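Local coordinates for protein beta-fructofuranosidase, insoluble isoenzyme CWINV1 (Arabidopsis thaliana, PDB 2OXB) that hydrolyses terminal non-reducing beta-D-fructofuranoside residues of sucrose and 1-kestose, and more weakly those of neokestose and levan, in the plant cell wall, at residues 122-125 and 126-129; 266-269 and 270-273; 350-353 and 354-357; 503-506 and 507-510. The protein carries 1 engineered substitution. All coordinates share one frame; numbering follows the deposited sequence.

Interaction 1 of 4, residues 122-125 and 126-129; sequences KKSP and LNPL
Ser124 and Leu126 are joined by a bond that skips over one residue: the backbone N of Leu126 donates to OG of Ser124 at 2.9 Å, with an N-H...O angle of 147°. The serine can accept it because its hydroxyl stands anti to its own backbone N (chi1 165°), which swings OG forward, in the direction the chain takes next. Pro125 is the residue spanned. Beyond the bond, the same hydroxyl lies alongside the start of the leucine side chain, OG being 3.4 Å from CB of Leu126. A looser apolar touch, Pro125 CG to Leu126 CG at 4.3 Å, joins the two exposed residues.

Asn127 turns its carboxamide back toward Ser124, with ND2 3.8 Å from CB of Ser124, but the amide is not held by the serine: ND2 donates to the carbonyl O of Ile107, on the neighbouring strand 103-110. The Asn127-Pro128 peptide that follows is cis. Before the bend, NZ of Lys123 makes a hydrogen bond to Phe67 O and a salt bridge to Asp73, and the lysine also has a cation-pi contact with Phe67. The arrangement is an ST turn, set where strand 121-123, an outermost strand of a four-stranded antiparallel sheet, leaves one blade of the five-bladed beta-propeller found in glycosyl hydrolase family 32.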
ATOM      1  N   LYS A 122      -4.691 -17.222 -22.208  1.00 39.82           N
ATOM      2  CA  LYS A 122      -5.539 -17.213 -23.387  1.00 38.46           C
ATOM      3  C   LYS A 122      -6.484 -16.028 -23.253  1.00 37.31           C
ATOM      4  O   LYS A 122      -7.074 -15.811 -22.201  1.00 37.38           O
ATOM      5  CB  LYS A 122      -6.324 -18.526 -23.459  1.00 39.67           C
ATOM      6  CG  LYS A 122      -6.900 -18.877 -24.825  1.00 40.84           C
ATOM      7  CD  LYS A 122      -7.412 -20.320 -24.839  1.00 41.23           C
ATOM      8  CE  LYS A 122      -8.164 -20.658 -26.125  1.00 42.66           C
ATOM      9  NZ  LYS A 122      -7.376 -20.406 -27.368  1.00 44.29           N
ATOM     10  N   LYS A 123      -6.612 -15.258 -24.328  1.00 36.32           N
ATOM     11  CA  LYS A 123      -7.462 -14.078 -24.347  1.00 33.99           C
ATOM     12  C   LYS A 123      -8.628 -14.238 -25.324  1.00 33.70           C
ATOM     13  O   LYS A 123      -8.426 -14.274 -26.529  1.00 35.03           O
ATOM     14  CB  LYS A 123      -6.604 -12.862 -24.711  1.00 31.92           C
ATOM     15  CG  LYS A 123      -5.352 -12.768 -23.834  1.00 30.15           C
ATOM     16  CD  LYS A 123      -4.698 -11.400 -23.855  1.00 29.85           C
ATOM     17  CE  LYS A 123      -3.781 -11.216 -25.040  1.00 28.43           C
ATOM     18  NZ  LYS A 123      -3.185  -9.857 -25.028  1.00 26.61           N
ATOM     19  N   SER A 124      -9.848 -14.331 -24.793  1.00 34.69           N
ATOM     20  CA  SER A 124     -11.062 -14.501 -25.601  1.00 33.95           C
ATOM     21  C   SER A 124     -11.143 -13.560 -26.791  1.00 34.96           C
ATOM     22  O   SER A 124     -10.596 -12.461 -26.762  1.00 34.68           O
ATOM     23  CB  SER A 124     -12.307 -14.305 -24.737  1.00 33.09           C
ATOM     24  OG  SER A 124     -13.458 -14.134 -25.539  1.00 30.62           O
ATOM     25  N   PRO A 125     -11.838 -13.990 -27.859  1.00 36.75           N
ATOM     26  CA  PRO A 125     -12.030 -13.222 -29.098  1.00 38.01           C
ATOM     27  C   PRO A 125     -13.252 -12.314 -28.968  1.00 38.02           C
ATOM     28  O   PRO A 125     -13.433 -11.358 -29.724  1.00 37.43           O
ATOM     29  CB  PRO A 125     -12.251 -14.310 -30.138  1.00 37.71           C
ATOM     30  CG  PRO A 125     -13.089 -15.284 -29.372  1.00 39.30           C
ATOM     31  CD  PRO A 125     -12.396 -15.347 -28.005  1.00 38.55           C
ATOM     32  N   LEU A 126     -14.094 -12.636 -27.997  1.00 37.99           N
ATOM     33  CA  LEU A 126     -15.280 -11.857 -27.757  1.00 37.22           C
ATOM     34  C   LEU A 126     -14.900 -10.543 -27.099  1.00 36.99           C
ATOM     35  O   LEU A 126     -15.747  -9.674 -26.935  1.00 37.34           O
ATOM     36  CB  LEU A 126     -16.242 -12.635 -26.859  1.00 38.21           C
ATOM     37  CG  LEU A 126     -16.654 -14.035 -27.325  1.00 39.59           C
ATOM     38  CD1 LEU A 126     -17.688 -14.587 -26.346  1.00 39.32           C
ATOM     39  CD2 LEU A 126     -17.231 -13.990 -28.741  1.00 36.57           C
ATOM     40  N   ASN A 127     -13.633 -10.390 -26.716  1.00 36.48           N
ATOM     41  CA  ASN A 127     -13.196  -9.148 -26.074  1.00 36.58           C
ATOM     42  C   ASN A 127     -13.277  -7.958 -27.033  1.00 37.33           C
ATOM     43  O   ASN A 127     -13.070  -8.107 -28.245  1.00 36.18           O
ATOM     44  CB  ASN A 127     -11.767  -9.274 -25.541  1.00 35.67           C
ATOM     45  CG  ASN A 127     -11.647 -10.291 -24.426  1.00 33.98           C
ATOM     46  OD1 ASN A 127     -12.569 -10.465 -23.645  1.00 33.40           O
ATOM     47  ND2 ASN A 127     -10.501 -10.954 -24.341  1.00 33.28           N
ATOM     48  N   PRO A 128     -13.582  -6.755 -26.505  1.00 38.33           N
ATOM     49  CA  PRO A 128     -13.864  -6.412 -25.102  1.00 38.27           C
ATOM     50  C   PRO A 128     -15.279  -6.752 -24.641  1.00 36.67           C
ATOM     51  O   PRO A 128     -16.220  -6.674 -25.427  1.00 38.12           O
ATOM     52  CB  PRO A 128     -13.630  -4.907 -25.077  1.00 39.22           C
ATOM     53  CG  PRO A 128     -14.195  -4.499 -26.404  1.00 38.14           C
ATOM     54  CD  PRO A 128     -13.559  -5.529 -27.327  1.00 38.12           C
ATOM     55  N   LEU A 129     -15.417  -7.109 -23.365  1.00 35.82           N
ATOM     56  CA  LEU A 129     -16.714  -7.447 -22.767  1.00 35.53           C
ATOM     57  C   LEU A 129     -17.464  -6.174 -22.375  1.00 36.50           C
ATOM     58  O   LEU A 129     -18.702  -6.142 -22.312  1.00 37.84           O
ATOM     59  CB  LEU A 129     -16.523  -8.328 -21.520  1.00 33.52           C
ATOM     60  CG  LEU A 129     -16.368  -9.850 -21.673  1.00 32.24           C
ATOM     61  CD1 LEU A 129     -15.581 -10.175 -22.920  1.00 32.51           C
ATOM     62  CD2 LEU A 129     -15.691 -10.432 -20.443  1.00 30.77           C
TER

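Interaction 2 of 4, residues 266-269 and 270-273; sequences APRY and DYGK
Asp270 meets Arg268 through its backbone, its carbonyl O lying 3.5 Å from CB of Arg268 and 3.7 Å from CD of the same arginine. The carboxylate takes another course: its CG is anti to the backbone N, and OD1 accepts a hydrogen bond from the backbone N of Thr496.

Tyr271 carries most of the contact. With CG anti to the carbonyl carbon (chi1 -65°), its ring folds back over the preceding residues, and one face rests on the aliphatic start of Arg268. CB of Arg268 sits almost over the centre of that face, 3.7 Å from the centroid, a CH-pi contact. Farther out, the extended arginine chain runs on along the same face toward the CE1-CD1 side, CG being 3.8 Å from CE1 and CD 3.8 Å from CD1 of Tyr271; the guanidinium lies past the rim, its plane 11° from that of the ring. The phenol oxygen is fixed as well. Arg268 N donates to OH of Tyr271 at 3.0 Å and a fairly straight 158°, while CB of Pro267 closes on that oxygen at 3.5 Å. Ring face and hydroxyl are thus both engaged by one short piece of chain, which probably limits how far the ring can tilt or slide.

Gly272 N makes a weak bond of 3.1 Å to Asp270 O. Backbone bonds from Tyr271 to Cys494 and from Lys273 to Thr496 tie this part of the loop to strand 493-498. Residues 266-273 therefore belong to the linker between two propeller blades, at the seam where the family 32 propeller meets its C-terminal beta-sandwich.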
ATOM      1  N   ALA A 266     -11.301  10.861   4.230  1.00 49.38           N
ATOM      2  CA  ALA A 266     -11.011   9.457   3.946  1.00 45.73           C
ATOM      3  C   ALA A 266      -9.592   9.064   4.361  1.00 43.11           C
ATOM      4  O   ALA A 266      -8.613   9.728   4.009  1.00 42.88           O
ATOM      5  CB  ALA A 266     -11.217   9.165   2.465  1.00 45.62           C
ATOM      6  N   PRO A 267      -9.467   7.959   5.109  1.00 39.49           N
ATOM      7  CA  PRO A 267      -8.178   7.464   5.582  1.00 36.43           C
ATOM      8  C   PRO A 267      -7.389   6.833   4.447  1.00 33.96           C
ATOM      9  O   PRO A 267      -7.973   6.284   3.507  1.00 33.96           O
ATOM     10  CB  PRO A 267      -8.580   6.451   6.638  1.00 36.88           C
ATOM     11  CG  PRO A 267      -9.791   5.838   6.009  1.00 37.12           C
ATOM     12  CD  PRO A 267     -10.551   7.044   5.516  1.00 38.85           C
ATOM     13  N   ARG A 268      -6.064   6.913   4.546  1.00 29.44           N
ATOM     14  CA  ARG A 268      -5.173   6.361   3.527  1.00 26.28           C
ATOM     15  C   ARG A 268      -4.615   5.008   3.973  1.00 23.67           C
ATOM     16  O   ARG A 268      -4.475   4.749   5.169  1.00 23.86           O
ATOM     17  CB  ARG A 268      -3.984   7.312   3.264  1.00 24.48           C
ATOM     18  CG  ARG A 268      -4.323   8.725   2.803  1.00 24.74           C
ATOM     19  CD  ARG A 268      -3.051   9.484   2.381  1.00 22.73           C
ATOM     20  NE  ARG A 268      -3.260  10.926   2.220  1.00 21.49           N
ATOM     21  CZ  ARG A 268      -2.340  11.787   1.776  1.00 22.22           C
ATOM     22  NH1 ARG A 268      -1.128  11.364   1.433  1.00 20.94           N
ATOM     23  NH2 ARG A 268      -2.622  13.087   1.680  1.00 20.15           N
ATOM     24  N   TYR A 269      -4.307   4.129   3.030  1.00 20.03           N
ATOM     25  CA  TYR A 269      -3.714   2.875   3.463  1.00 19.05           C
ATOM     26  C   TYR A 269      -2.354   3.298   4.023  1.00 18.03           C
ATOM     27  O   TYR A 269      -1.956   2.912   5.122  1.00 16.49           O
ATOM     28  CB  TYR A 269      -3.506   1.901   2.295  1.00 15.71           C
ATOM     29  CG  TYR A 269      -4.680   0.995   1.951  1.00 12.75           C
ATOM     30  CD1 TYR A 269      -5.484   0.423   2.944  1.00 11.08           C
ATOM     31  CD2 TYR A 269      -4.928   0.637   0.619  1.00 12.58           C
ATOM     32  CE1 TYR A 269      -6.515  -0.492   2.612  1.00  8.97           C
ATOM     33  CE2 TYR A 269      -5.937  -0.267   0.278  1.00 11.63           C
ATOM     34  CZ  TYR A 269      -6.725  -0.826   1.273  1.00 10.55           C
ATOM     35  OH  TYR A 269      -7.726  -1.694   0.909  1.00 10.66           O
ATOM     36  N   ASP A 270      -1.685   4.161   3.268  1.00 15.88           N
ATOM     37  CA  ASP A 270      -0.361   4.638   3.611  1.00 14.68           C
ATOM     38  C   ASP A 270      -0.274   6.164   3.458  1.00 15.52           C
ATOM     39  O   ASP A 270      -0.604   6.712   2.398  1.00 14.17           O
ATOM     40  CB  ASP A 270       0.623   3.944   2.671  1.00 16.08           C
ATOM     41  CG  ASP A 270       2.029   3.957   3.183  1.00 14.51           C
ATOM     42  OD1 ASP A 270       2.663   5.030   3.137  1.00 13.03           O
ATOM     43  OD2 ASP A 270       2.494   2.888   3.630  1.00 15.18           O
ATOM     44  N   TYR A 271       0.190   6.844   4.509  1.00 14.13           N
ATOM     45  CA  TYR A 271       0.302   8.295   4.485  1.00 14.02           C
ATOM     46  C   TYR A 271       1.645   8.796   3.997  1.00 14.55           C
ATOM     47  O   TYR A 271       2.206   9.741   4.552  1.00 14.08           O
ATOM     48  CB  TYR A 271      -0.004   8.851   5.872  1.00 16.96           C
ATOM     49  CG  TYR A 271      -1.436   8.602   6.286  1.00 18.51           C
ATOM     50  CD1 TYR A 271      -2.402   9.606   6.167  1.00 18.14           C
ATOM     51  CD2 TYR A 271      -1.835   7.346   6.747  1.00 18.51           C
ATOM     52  CE1 TYR A 271      -3.732   9.372   6.496  1.00 20.00           C
ATOM     53  CE2 TYR A 271      -3.157   7.096   7.078  1.00 22.31           C
ATOM     54  CZ  TYR A 271      -4.101   8.117   6.951  1.00 23.04           C
ATOM     55  OH  TYR A 271      -5.400   7.860   7.302  1.00 26.90           O
ATOM     56  N   GLY A 272       2.129   8.169   2.926  1.00 14.88           N
ATOM     57  CA  GLY A 272       3.416   8.503   2.334  1.00 14.04           C
ATOM     58  C   GLY A 272       3.430   8.124   0.865  1.00 14.10           C
ATOM     59  O   GLY A 272       2.443   8.343   0.182  1.00 16.80           O
ATOM     60  N   LYS A 273       4.516   7.545   0.366  1.00 14.38           N
ATOM     61  CA  LYS A 273       4.559   7.190  -1.043  1.00 14.79           C
ATOM     62  C   LYS A 273       3.881   5.857  -1.336  1.00 19.32           C
ATOM     63  O   LYS A 273       4.532   4.812  -1.384  1.00 21.26           O
ATOM     64  CB  LYS A 273       6.004   7.145  -1.548  1.00 14.08           C
ATOM     65  CG  LYS A 273       6.134   7.253  -3.066  1.00 10.63           C
ATOM     66  CD  LYS A 273       5.813   8.664  -3.560  1.00 10.30           C
ATOM     67  CE  LYS A 273       7.035   9.580  -3.543  1.00 10.48           C
ATOM     68  NZ  LYS A 273       8.125   9.166  -4.501  1.00 11.36           N
TER

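Interaction 3 of 4, residues 350-353 and 354-357; sequences VLKS and GSRL
Ser355 reaches back to the carbonyl O of Lys352 with two donors. The hydroxyl makes the better-directed bond, OG to O at 2.9 Å, lying in the carbonyl plane on a lone pair with a C=O...O angle of 122°. The backbone N of Ser355 adds a weak bond to the same oxygen at 2.8 Å, bent to 126° at the hydrogen. Both can form because OG is held between its backbone N and carbonyl carbon (chi1 73°), so hydroxyl and amide face the same acceptor. Without the hydroxyl, as with an alanine at Ser355, the weak, bent bond would remain of these two, and the closure of the turn is likely to be less firm.

These bonds close a type II beta turn from Lys352 to Ser355, with Gly354 at its third position, where the positive phi suits glycine. The turn is not a hairpin of one sheet: strand 344-351 pairs with strand 521-530, whereas strand 355-359 pairs with 510-515, so the chain here passes between the two sheets of the C-terminal beta-sandwich.

Van der Waals contact comes from the buried Leu351, which packs its CD2 against Ser355, 3.4 Å from the carbonyl O of Ser355. CB of the exposed Lys352 lies 4.1 Å from CB of Ser355. Among polar partners in the surroundings, Leu351 O accepts from ND2 of Asn515, and OG of Ser353 bonds to Gly517 O.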
ATOM      1  N   VAL A 350      17.429   4.762  29.003  1.00 39.51           N
ATOM      2  CA  VAL A 350      16.891   6.103  29.081  1.00 36.74           C
ATOM      3  C   VAL A 350      17.321   6.967  27.906  1.00 35.29           C
ATOM      4  O   VAL A 350      18.415   6.810  27.358  1.00 33.82           O
ATOM      5  CB  VAL A 350      17.331   6.743  30.375  1.00 36.53           C
ATOM      6  CG1 VAL A 350      16.657   6.036  31.526  1.00 36.77           C
ATOM      7  CG2 VAL A 350      18.849   6.620  30.514  1.00 36.97           C
ATOM      8  N   LEU A 351      16.430   7.874  27.519  1.00 34.41           N
ATOM      9  CA  LEU A 351      16.668   8.798  26.413  1.00 32.91           C
ATOM     10  C   LEU A 351      16.552  10.209  26.942  1.00 30.72           C
ATOM     11  O   LEU A 351      15.509  10.836  26.817  1.00 30.74           O
ATOM     12  CB  LEU A 351      15.644   8.562  25.297  1.00 33.09           C
ATOM     13  CG  LEU A 351      16.095   7.647  24.158  1.00 32.77           C
ATOM     14  CD1 LEU A 351      14.901   7.172  23.367  1.00 34.14           C
ATOM     15  CD2 LEU A 351      17.065   8.406  23.277  1.00 33.19           C
ATOM     16  N   LYS A 352      17.631  10.691  27.549  1.00 30.69           N
ATOM     17  CA  LYS A 352      17.671  12.035  28.119  1.00 30.65           C
ATOM     18  C   LYS A 352      17.303  13.090  27.086  1.00 29.38           C
ATOM     19  O   LYS A 352      17.436  12.866  25.888  1.00 29.71           O
ATOM     20  CB  LYS A 352      19.065  12.320  28.683  1.00 30.68           C
ATOM     21  CG  LYS A 352      19.370  11.543  29.954  1.00 32.83           C
ATOM     22  CD  LYS A 352      20.773  10.927  29.946  1.00 35.87           C
ATOM     23  CE  LYS A 352      20.844   9.618  29.123  1.00 35.62           C
ATOM     24  NZ  LYS A 352      20.576   9.788  27.654  1.00 36.88           N
ATOM     25  N   SER A 353      16.830  14.239  27.550  1.00 28.25           N
ATOM     26  CA  SER A 353      16.451  15.299  26.635  1.00 28.46           C
ATOM     27  C   SER A 353      17.481  15.494  25.514  1.00 28.34           C
ATOM     28  O   SER A 353      18.629  15.879  25.762  1.00 26.66           O
ATOM     29  CB  SER A 353      16.251  16.614  27.397  1.00 27.41           C
ATOM     30  OG  SER A 353      15.748  17.632  26.539  1.00 27.80           O
ATOM     31  N   GLY A 354      17.058  15.201  24.284  1.00 29.06           N
ATOM     32  CA  GLY A 354      17.911  15.359  23.114  1.00 29.70           C
ATOM     33  C   GLY A 354      19.025  14.342  22.970  1.00 29.26           C
ATOM     34  O   GLY A 354      20.081  14.657  22.417  1.00 29.34           O
ATOM     35  N   SER A 355      18.784  13.122  23.438  1.00 28.63           N
ATOM     36  CA  SER A 355      19.793  12.078  23.383  1.00 30.45           C
ATOM     37  C   SER A 355      19.521  11.073  22.272  1.00 32.77           C
ATOM     38  O   SER A 355      18.463  11.103  21.648  1.00 34.49           O
ATOM     39  CB  SER A 355      19.871  11.356  24.736  1.00 28.61           C
ATOM     40  OG  SER A 355      18.750  10.517  24.931  1.00 27.22           O
ATOM     41  N   ARG A 356      20.493  10.203  22.011  1.00 34.26           N
ATOM     42  CA  ARG A 356      20.359   9.167  20.990  1.00 36.01           C
ATOM     43  C   ARG A 356      21.389   8.068  21.214  1.00 36.48           C
ATOM     44  O   ARG A 356      22.579   8.338  21.395  1.00 36.85           O
ATOM     45  CB  ARG A 356      20.533   9.749  19.585  1.00 37.97           C
ATOM     46  CG  ARG A 356      21.837  10.477  19.380  1.00 43.53           C
ATOM     47  CD  ARG A 356      22.019  10.973  17.948  1.00 47.21           C
ATOM     48  NE  ARG A 356      23.291  11.681  17.780  1.00 51.23           N
ATOM     49  CZ  ARG A 356      24.495  11.130  17.954  1.00 52.97           C
ATOM     50  NH1 ARG A 356      24.603   9.852  18.300  1.00 53.89           N
ATOM     51  NH2 ARG A 356      25.594  11.856  17.788  1.00 53.64           N
ATOM     52  N   LEU A 357      20.931   6.822  21.227  1.00 35.58           N
ATOM     53  CA  LEU A 357      21.852   5.718  21.419  1.00 34.29           C
ATOM     54  C   LEU A 357      21.891   4.928  20.120  1.00 34.16           C
ATOM     55  O   LEU A 357      20.858   4.594  19.537  1.00 33.80           O
ATOM     56  CB  LEU A 357      21.405   4.847  22.598  1.00 32.16           C
ATOM     57  CG  LEU A 357      20.202   3.932  22.436  1.00 32.49           C
ATOM     58  CD1 LEU A 357      20.639   2.634  21.787  1.00 29.77           C
ATOM     59  CD2 LEU A 357      19.603   3.655  23.803  1.00 33.22           C
TER

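Interaction 4 of 4, residues 503-506 and 507-510; sequences LAIG and KSSH
Ser508 sits at the tight end of this bend, its hydroxyl lodged among carbonyls of residues 503-506. OG lies 2.9 Å from Leu503 O and also very near Ile505 O, and which of the two receives its proton is not settled. The backbone is clearer: Ser508 N donates to Ile505 O at 2.9 Å and 148°, approaching from above the carbonyl plane. CA of Ala504 adds a CA-H...O contact of 3.5 Å to Ser508 O. With its OG beside the backbone N and anti to the carbonyl carbon (chi1 -40°), Ser509 donates from OG to Gly506 O at 2.8 Å, from well out of the carbonyl plane. Replacing Ser509 by an alanine is likely to leave that carbonyl without its hydroxyl mate and the tip of the turn freer to move.

The bond between Ser508 N and Ile505 O closes a type II' beta turn, with Gly506 at the second position and its positive phi; directly before it, Ala504 centres an inverse gamma turn. The two turns shape the loop that leads from strand 493-498 into strand 510-515, crossing from one sheet of the C-terminal beta-sandwich to the other.

Lys507 is the loose side: it is exposed, its CB bond points away, and CB merely brushes Gly506 C at 3.7 Å.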
ATOM      1  N   LEU A 503      26.093   8.841   1.415  1.00 31.46           N
ATOM      2  CA  LEU A 503      27.018   8.326   2.427  1.00 32.29           C
ATOM      3  C   LEU A 503      26.440   7.123   3.163  1.00 33.58           C
ATOM      4  O   LEU A 503      27.172   6.251   3.616  1.00 33.85           O
ATOM      5  CB  LEU A 503      27.357   9.407   3.456  1.00 30.21           C
ATOM      6  CG  LEU A 503      28.342  10.493   3.025  1.00 31.27           C
ATOM      7  CD1 LEU A 503      28.098  11.752   3.836  1.00 31.60           C
ATOM      8  CD2 LEU A 503      29.768   9.998   3.179  1.00 29.39           C
ATOM      9  N   ALA A 504      25.118   7.085   3.287  1.00 35.54           N
ATOM     10  CA  ALA A 504      24.451   5.989   3.983  1.00 36.02           C
ATOM     11  C   ALA A 504      24.103   4.839   3.031  1.00 37.71           C
ATOM     12  O   ALA A 504      22.956   4.705   2.582  1.00 37.53           O
ATOM     13  CB  ALA A 504      23.199   6.504   4.666  1.00 34.32           C
ATOM     14  N   ILE A 505      25.103   4.008   2.735  1.00 37.97           N
ATOM     15  CA  ILE A 505      24.925   2.872   1.839  1.00 37.43           C
ATOM     16  C   ILE A 505      25.831   1.675   2.164  1.00 37.75           C
ATOM     17  O   ILE A 505      26.932   1.831   2.692  1.00 35.95           O
ATOM     18  CB  ILE A 505      25.138   3.303   0.360  1.00 36.09           C
ATOM     19  CG1 ILE A 505      26.327   4.258   0.246  1.00 34.05           C
ATOM     20  CG2 ILE A 505      23.877   3.972  -0.169  1.00 37.75           C
ATOM     21  CD1 ILE A 505      26.686   4.638  -1.175  1.00 32.35           C
ATOM     22  N   GLY A 506      25.336   0.480   1.851  1.00 38.39           N
ATOM     23  CA  GLY A 506      26.081  -0.744   2.096  1.00 39.25           C
ATOM     24  C   GLY A 506      26.515  -0.939   3.537  1.00 39.06           C
ATOM     25  O   GLY A 506      25.700  -0.867   4.461  1.00 38.28           O
ATOM     26  N   LYS A 507      27.808  -1.196   3.720  1.00 39.63           N
ATOM     27  CA  LYS A 507      28.379  -1.400   5.043  1.00 41.64           C
ATOM     28  C   LYS A 507      28.636  -0.058   5.741  1.00 42.92           C
ATOM     29  O   LYS A 507      29.156  -0.021   6.862  1.00 43.55           O
ATOM     30  CB  LYS A 507      29.686  -2.213   4.948  1.00 40.47           C
ATOM     31  CG  LYS A 507      30.890  -1.488   4.312  1.00 41.58           C
ATOM     32  CD  LYS A 507      32.042  -2.469   3.995  1.00 40.77           C
ATOM     33  CE  LYS A 507      33.421  -1.790   3.956  1.00 39.42           C
ATOM     34  NZ  LYS A 507      33.607  -0.796   2.861  1.00 37.98           N
ATOM     35  N   SER A 508      28.274   1.043   5.084  1.00 42.32           N
ATOM     36  CA  SER A 508      28.466   2.362   5.681  1.00 42.39           C
ATOM     37  C   SER A 508      27.118   2.945   6.098  1.00 41.67           C
ATOM     38  O   SER A 508      26.771   4.057   5.725  1.00 44.89           O
ATOM     39  CB  SER A 508      29.187   3.319   4.706  1.00 42.40           C
ATOM     40  OG  SER A 508      28.396   3.646   3.576  1.00 41.97           O
ATOM     41  N   SER A 509      26.371   2.191   6.891  1.00 39.06           N
ATOM     42  CA  SER A 509      25.065   2.627   7.342  1.00 37.19           C
ATOM     43  C   SER A 509      24.986   2.575   8.866  1.00 36.47           C
ATOM     44  O   SER A 509      25.630   1.749   9.509  1.00 35.59           O
ATOM     45  CB  SER A 509      23.994   1.734   6.716  1.00 38.16           C
ATOM     46  OG  SER A 509      24.320   1.444   5.361  1.00 36.05           O
ATOM     47  N   HIS A 510      24.190   3.463   9.447  1.00 35.95           N
ATOM     48  CA  HIS A 510      24.055   3.509  10.896  1.00 34.46           C
ATOM     49  C   HIS A 510      22.588   3.689  11.266  1.00 34.55           C
ATOM     50  O   HIS A 510      21.796   4.240  10.500  1.00 35.60           O
ATOM     51  CB  HIS A 510      24.892   4.664  11.477  1.00 34.15           C
ATOM     52  CG  HIS A 510      26.366   4.558  11.203  1.00 32.54           C
ATOM     53  ND1 HIS A 510      26.889   4.479   9.928  1.00 32.45           N
ATOM     54  CD2 HIS A 510      27.431   4.557  12.042  1.00 32.33           C
ATOM     55  CE1 HIS A 510      28.208   4.436   9.995  1.00 31.30           C
ATOM     56  NE2 HIS A 510      28.562   4.483  11.265  1.00 31.50           N
TER

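Overall arrangement
Along the chain the four contacts follow in series, two in each domain. Interactions 1 and 2 belong to the propeller, their centres 35 Å apart: the first ends an outermost blade strand at the surface, while the second has its centre about 8 Å from that of the chain, on a linker between blades that also binds strand 493-498 of the C-terminal domain. Interactions 3 and 4 share the sandwich, with nearest atoms about 8 Å apart; strands 355-359 and 510-515, which they lead into, pair antiparallel. Interactions 1 and 3, 63 Å between centres, mark opposite sides of the molecule. Interaction 2 stands at the junction of the two domains.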